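Local coordinates for hydrolase, haloacid dehalogenase-like family (Pseudomonas syringae pv. tomato, PDB 3S6J), which binds calcium and is probably a sugar phosphatase of the haloacid dehalogenase-like family, here as the hydrolase domain cut from a longer protein, at residues Y83-V97 and D119-D131. Sequence-based numbering, arbitrary orientation.
Sequences YERLQHQIIALPGAV and DTATINLKALKLD
Y83 reaches from the last turn of helix 69-85 to N124, whose amide ND2 donates to the phenol OH at 2.6 Å, nearly straight at 174°. The bond runs in the amide plane, and ring and amide stand 84° apart. T120 CG2 sits over one face of the Y83 ring, which a chi1 of -162° swings away from the backbone N toward helix 118-127; this CH-pi contact measures 4.0 Å to the ring centroid. I123 CD1 comes in at the ring edge, while I123 CG2 meets I90 CD1 at 3.7 Å. This is the tight, largely buried part, with Y83, I90 and N124 all enclosed. Farther along, the contact passes to small groups on both sides: A127 CB lies 3.5 Å from I90 O, and A92 CB packs on L128 CD2, which A96 also touches. K129, at positive phi, is the C-prime residue of a Schellman motif that ends this helix; its chain doubles back and brings NZ to A127 O at 2.8 Å. The solvent side is looser. E84 and Q87 only brush I123, and V97 CG2 stays 4.0 Å from K129 NZ. N124 also faces the calcium site, probably the active site of the HAD fold: its side chain lies about 4 Å from that of D14, a calcium ligand in what fits the DxDx(T/V) motif of HAD enzymes, and touches T18 and S20. Segment 83-97 links helix 69-85 to helix 96-105; on the way its strand 91-92 pairs antiparallel with strand 18-19, and helix 118-127 packs alongside.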
loop_
_atom_site.group_PDB
_atom_site.type_symbol
_atom_site.label_atom_id
_atom_site.label_comp_id
_atom_site.label_asym_id
_atom_site.label_seq_id
_atom_site.Cartn_x
_atom_site.Cartn_y
_atom_site.Cartn_z
ATOM N N TYR E 83 10.333 12.972 -6.452
ATOM C CA TYR E 83 10.314 11.785 -7.305
ATOM C C TYR E 83 11.667 11.626 -7.997
ATOM O O TYR E 83 12.255 10.560 -7.953
ATOM C CB TYR E 83 9.188 11.850 -8.346
ATOM C CG TYR E 83 8.846 10.507 -8.961
ATOM C CD1 TYR E 83 9.254 10.171 -10.255
ATOM C CD2 TYR E 83 8.122 9.563 -8.240
ATOM C CE1 TYR E 83 8.934 8.942 -10.813
ATOM C CE2 TYR E 83 7.811 8.329 -8.779
ATOM C CZ TYR E 83 8.215 8.024 -10.061
ATOM O OH TYR E 83 7.887 6.789 -10.566
ATOM N N GLU E 84 12.151 12.687 -8.633
ATOM C CA GLU E 84 13.441 12.648 -9.298
ATOM C C GLU E 84 14.474 12.036 -8.361
ATOM O O GLU E 84 15.270 11.182 -8.768
ATOM C CB GLU E 84 13.897 14.055 -9.717
ATOM C CG GLU E 84 12.926 14.815 -10.628
ATOM C CD GLU E 84 13.432 16.217 -11.000
ATOM O OE1 GLU E 84 12.591 17.102 -11.331
ATOM O OE2 GLU E 84 14.673 16.435 -10.950
ATOM N N ARG E 85 14.465 12.462 -7.099
ATOM C CA ARG E 85 15.464 11.971 -6.149
ATOM C C ARG E 85 15.315 10.473 -5.915
ATOM O O ARG E 85 16.229 9.820 -5.443
ATOM C CB ARG E 85 15.405 12.744 -4.828
ATOM C CG ARG E 85 15.858 14.203 -4.954
ATOM C CD ARG E 85 15.959 14.912 -3.613
ATOM N NE ARG E 85 14.664 15.089 -2.958
ATOM C CZ ARG E 85 13.910 16.187 -3.042
ATOM N NH1 ARG E 85 14.311 17.229 -3.768
ATOM N NH2 ARG E 85 12.743 16.238 -2.402
ATOM N N LEU E 86 14.167 9.915 -6.267
ATOM C CA LEU E 86 13.948 8.494 -6.047
ATOM C C LEU E 86 14.061 7.669 -7.338
ATOM O O LEU E 86 13.779 6.466 -7.349
ATOM C CB LEU E 86 12.583 8.279 -5.400
ATOM C CG LEU E 86 12.402 8.979 -4.059
ATOM C CD1 LEU E 86 10.932 9.127 -3.717
ATOM C CD2 LEU E 86 13.146 8.246 -2.965
ATOM N N GLN E 87 14.472 8.318 -8.422
ATOM C CA GLN E 87 14.410 7.693 -9.746
ATOM C C GLN E 87 15.134 6.347 -9.889
ATOM O O GLN E 87 14.676 5.479 -10.637
ATOM C CB GLN E 87 14.909 8.651 -10.823
ATOM C CG GLN E 87 16.366 9.025 -10.685
ATOM C CD GLN E 87 16.825 10.004 -11.751
ATOM O OE1 GLN E 87 16.031 10.459 -12.587
ATOM N NE2 GLN E 87 18.116 10.328 -11.736
ATOM N N HIS E 88 16.256 6.169 -9.191
ATOM C CA HIS E 88 17.063 4.962 -9.364
ATOM C C HIS E 88 16.525 3.761 -8.583
ATOM O O HIS E 88 17.063 2.654 -8.672
ATOM C CB HIS E 88 18.519 5.240 -8.998
ATOM C CG HIS E 88 19.135 6.336 -9.804
ATOM N ND1 HIS E 88 19.165 7.647 -9.385
ATOM C CD2 HIS E 88 19.731 6.321 -11.027
ATOM C CE1 HIS E 88 19.760 8.394 -10.299
ATOM N NE2 HIS E 88 20.111 7.609 -11.305
ATOM N N GLN E 89 15.468 3.983 -7.813
ATOM C CA GLN E 89 14.869 2.903 -7.038
ATOM C C GLN E 89 13.898 2.115 -7.904
ATOM O O GLN E 89 13.539 0.979 -7.575
ATOM C CB GLN E 89 14.138 3.469 -5.814
ATOM C CG GLN E 89 15.067 4.035 -4.754
ATOM C CD GLN E 89 14.331 4.395 -3.476
ATOM O OE1 GLN E 89 13.105 4.274 -3.398
ATOM N NE2 GLN E 89 15.072 4.844 -2.466
ATOM N N ILE E 90 13.500 2.727 -9.019
ATOM C CA ILE E 90 12.440 2.192 -9.861
ATOM C C ILE E 90 12.887 1.054 -10.762
ATOM O O ILE E 90 13.750 1.215 -11.625
ATOM C CB ILE E 90 11.799 3.284 -10.731
ATOM C CG1 ILE E 90 11.249 4.400 -9.845
ATOM C CG2 ILE E 90 10.700 2.674 -11.627
ATOM C CD1 ILE E 90 10.450 5.417 -10.601
ATOM N N ILE E 91 12.249 -0.091 -10.567
ATOM C CA ILE E 91 12.585 -1.316 -11.267
ATOM C C ILE E 91 11.383 -1.701 -12.127
ATOM O O ILE E 91 10.250 -1.300 -11.836
ATOM C CB ILE E 91 12.911 -2.412 -10.224
ATOM C CG1 ILE E 91 13.974 -1.865 -9.254
ATOM C CG2 ILE E 91 13.352 -3.702 -10.894
ATOM C CD1 ILE E 91 13.815 -2.297 -7.770
ATOM N N ALA E 92 11.624 -2.429 -13.213
ATOM C CA ALA E 92 10.530 -2.922 -14.032
ATOM C C ALA E 92 9.884 -4.045 -13.236
ATOM O O ALA E 92 10.585 -4.781 -12.544
ATOM C CB ALA E 92 11.054 -3.434 -15.364
ATOM N N LEU E 93 8.557 -4.158 -13.296
ATOM C CA LEU E 93 7.856 -5.290 -12.665
ATOM C C LEU E 93 8.048 -6.586 -13.473
ATOM O O LEU E 93 8.197 -6.516 -14.684
ATOM C CB LEU E 93 6.362 -4.966 -12.538
ATOM C CG LEU E 93 5.977 -4.084 -11.347
ATOM C CD1 LEU E 93 4.688 -3.289 -11.583
ATOM C CD2 LEU E 93 5.892 -4.949 -10.082
ATOM N N PRO E 94 8.003 -7.768 -12.808
ATOM C CA PRO E 94 8.156 -9.069 -13.487
ATOM C C PRO E 94 7.226 -9.246 -14.680
ATOM O O PRO E 94 6.027 -9.024 -14.550
ATOM C CB PRO E 94 7.754 -10.089 -12.415
ATOM C CG PRO E 94 7.970 -9.416 -11.124
ATOM C CD PRO E 94 7.725 -7.934 -11.366
ATOM N N GLY E 95 7.777 -9.654 -15.820
ATOM C CA GLY E 95 6.977 -9.967 -16.984
ATOM C C GLY E 95 6.655 -8.771 -17.834
ATOM O O GLY E 95 6.150 -8.918 -18.944
ATOM N N ALA E 96 6.937 -7.581 -17.301
ATOM C CA ALA E 96 6.558 -6.319 -17.937
ATOM C C ALA E 96 7.159 -6.156 -19.324
ATOM O O ALA E 96 6.456 -5.871 -20.295
ATOM C CB ALA E 96 6.968 -5.154 -17.062
ATOM N N VAL E 97 8.473 -6.296 -19.411
ATOM C CA VAL E 97 9.144 -6.197 -20.698
ATOM C C VAL E 97 8.741 -7.376 -21.578
ATOM O O VAL E 97 8.361 -7.194 -22.737
ATOM C CB VAL E 97 10.679 -6.149 -20.531
ATOM C CG1 VAL E 97 11.360 -6.483 -21.841
ATOM C CG2 VAL E 97 11.114 -4.775 -20.019
ATOM N N ASP E 119 7.461 14.270 -17.168
ATOM C CA ASP E 119 8.588 14.049 -16.260
ATOM C C ASP E 119 8.581 12.659 -15.622
ATOM O O ASP E 119 9.508 11.860 -15.812
ATOM C CB ASP E 119 8.607 15.112 -15.154
ATOM C CG ASP E 119 8.921 16.509 -15.677
ATOM O OD1 ASP E 119 9.033 16.677 -16.917
ATOM O OD2 ASP E 119 9.053 17.443 -14.842
ATOM N N THR E 120 7.551 12.381 -14.833
ATOM C CA THR E 120 7.440 11.075 -14.206
ATOM C C THR E 120 7.474 9.988 -15.270
ATOM O O THR E 120 8.194 9.009 -15.138
ATOM C CB THR E 120 6.150 10.948 -13.346
ATOM O OG1 THR E 120 5.061 11.587 -14.021
ATOM C CG2 THR E 120 6.339 11.613 -11.983
ATOM N N ALA E 121 6.701 10.166 -16.332
ATOM C CA ALA E 121 6.614 9.139 -17.364
ATOM C C ALA E 121 7.961 8.806 -18.004
ATOM O O ALA E 121 8.215 7.657 -18.361
ATOM C CB ALA E 121 5.590 9.528 -18.423
ATOM N N THR E 122 8.828 9.803 -18.157
ATOM C CA THR E 122 10.159 9.555 -18.726
ATOM C C THR E 122 11.014 8.711 -17.787
ATOM O O THR E 122 11.754 7.830 -18.223
ATOM C CB THR E 122 10.907 10.865 -19.054
ATOM O OG1 THR E 122 10.147 11.632 -20.000
ATOM C CG2 THR E 122 12.262 10.544 -19.649
ATOM N N ILE E 123 10.898 8.980 -16.492
ATOM C CA ILE E 123 11.621 8.223 -15.479
ATOM C C ILE E 123 11.236 6.735 -15.474
ATOM O O ILE E 123 12.106 5.857 -15.502
ATOM C CB ILE E 123 11.423 8.838 -14.076
ATOM C CG1 ILE E 123 12.211 10.151 -13.966
ATOM C CG2 ILE E 123 11.818 7.845 -12.984
ATOM C CD1 ILE E 123 11.696 11.119 -12.914
ATOM N N ASN E 124 9.942 6.436 -15.443
ATOM C CA ASN E 124 9.540 5.038 -15.347
ATOM C C ASN E 124 9.931 4.254 -16.596
ATOM O O ASN E 124 10.305 3.092 -16.514
ATOM C CB ASN E 124 8.044 4.920 -15.083
ATOM C CG ASN E 124 7.611 5.682 -13.850
ATOM O OD1 ASN E 124 6.614 6.412 -13.865
ATOM N ND2 ASN E 124 8.353 5.515 -12.772
ATOM N N LEU E 125 9.844 4.908 -17.751
ATOM C CA LEU E 125 10.156 4.285 -19.031
ATOM C C LEU E 125 11.604 3.802 -19.111
ATOM O O LEU E 125 11.890 2.791 -19.745
ATOM C CB LEU E 125 9.884 5.265 -20.170
ATOM C CG LEU E 125 8.444 5.689 -20.453
ATOM C CD1 LEU E 125 8.436 6.851 -21.418
ATOM C CD2 LEU E 125 7.648 4.545 -21.022
ATOM N N LYS E 126 12.515 4.536 -18.481
ATOM C CA LYS E 126 13.910 4.105 -18.384
ATOM C C LYS E 126 14.003 2.691 -17.802
ATOM O O LYS E 126 14.766 1.858 -18.290
ATOM C CB LYS E 126 14.720 5.070 -17.512
ATOM C CG LYS E 126 14.495 6.549 -17.810
ATOM C CD LYS E 126 15.324 7.019 -18.995
ATOM C CE LYS E 126 15.319 8.542 -19.114
ATOM N NZ LYS E 126 16.376 9.038 -20.049
ATOM N N ALA E 127 13.230 2.422 -16.752
ATOM C CA ALA E 127 13.283 1.122 -16.101
ATOM C C ALA E 127 12.877 0.009 -17.054
ATOM O O ALA E 127 13.211 -1.142 -16.842
ATOM C CB ALA E 127 12.399 1.106 -14.865
ATOM N N LEU E 128 12.129 0.354 -18.093
ATOM C CA LEU E 128 11.741 -0.620 -19.100
ATOM C C LEU E 128 12.634 -0.456 -20.309
ATOM O O LEU E 128 12.328 -0.965 -21.379
ATOM C CB LEU E 128 10.293 -0.398 -19.537
ATOM C CG LEU E 128 9.195 -0.386 -18.473
ATOM C CD1 LEU E 128 7.918 0.206 -19.057
ATOM C CD2 LEU E 128 8.956 -1.782 -17.936
ATOM N N LYS E 129 13.737 0.265 -20.132
ATOM C CA LYS E 129 14.624 0.634 -21.234
ATOM C C LYS E 129 13.820 0.977 -22.487
ATOM O O LYS E 129 14.041 0.399 -23.553
ATOM C CB LYS E 129 15.624 -0.484 -21.528
ATOM C CG LYS E 129 16.114 -1.227 -20.287
ATOM C CD LYS E 129 15.104 -2.297 -19.863
ATOM C CE LYS E 129 15.409 -2.871 -18.480
ATOM N NZ LYS E 129 14.210 -3.526 -17.876
ATOM N N LEU E 130 12.869 1.900 -22.344
ATOM C CA LEU E 130 12.102 2.409 -23.481
ATOM C C LEU E 130 12.272 3.925 -23.615
ATOM O O LEU E 130 12.331 4.667 -22.620
ATOM C CB LEU E 130 10.612 2.057 -23.362
ATOM C CG LEU E 130 10.119 0.602 -23.466
ATOM C CD1 LEU E 130 8.630 0.518 -23.156
ATOM C CD2 LEU E 130 10.402 -0.040 -24.827
ATOM N N ASP E 131 12.336 4.388 -24.857
ATOM C CA ASP E 131 12.457 5.809 -25.135
ATOM C C ASP E 131 11.069 6.388 -25.402
ATOM O O ASP E 131 10.391 5.991 -26.346
ATOM C CB ASP E 131 13.385 6.015 -26.332
ATOM C CG ASP E 131 13.614 7.474 -26.660
ATOM O OD1 ASP E 131 12.693 8.290 -26.456
ATOM O OD2 ASP E 131 14.724 7.801 -27.134
#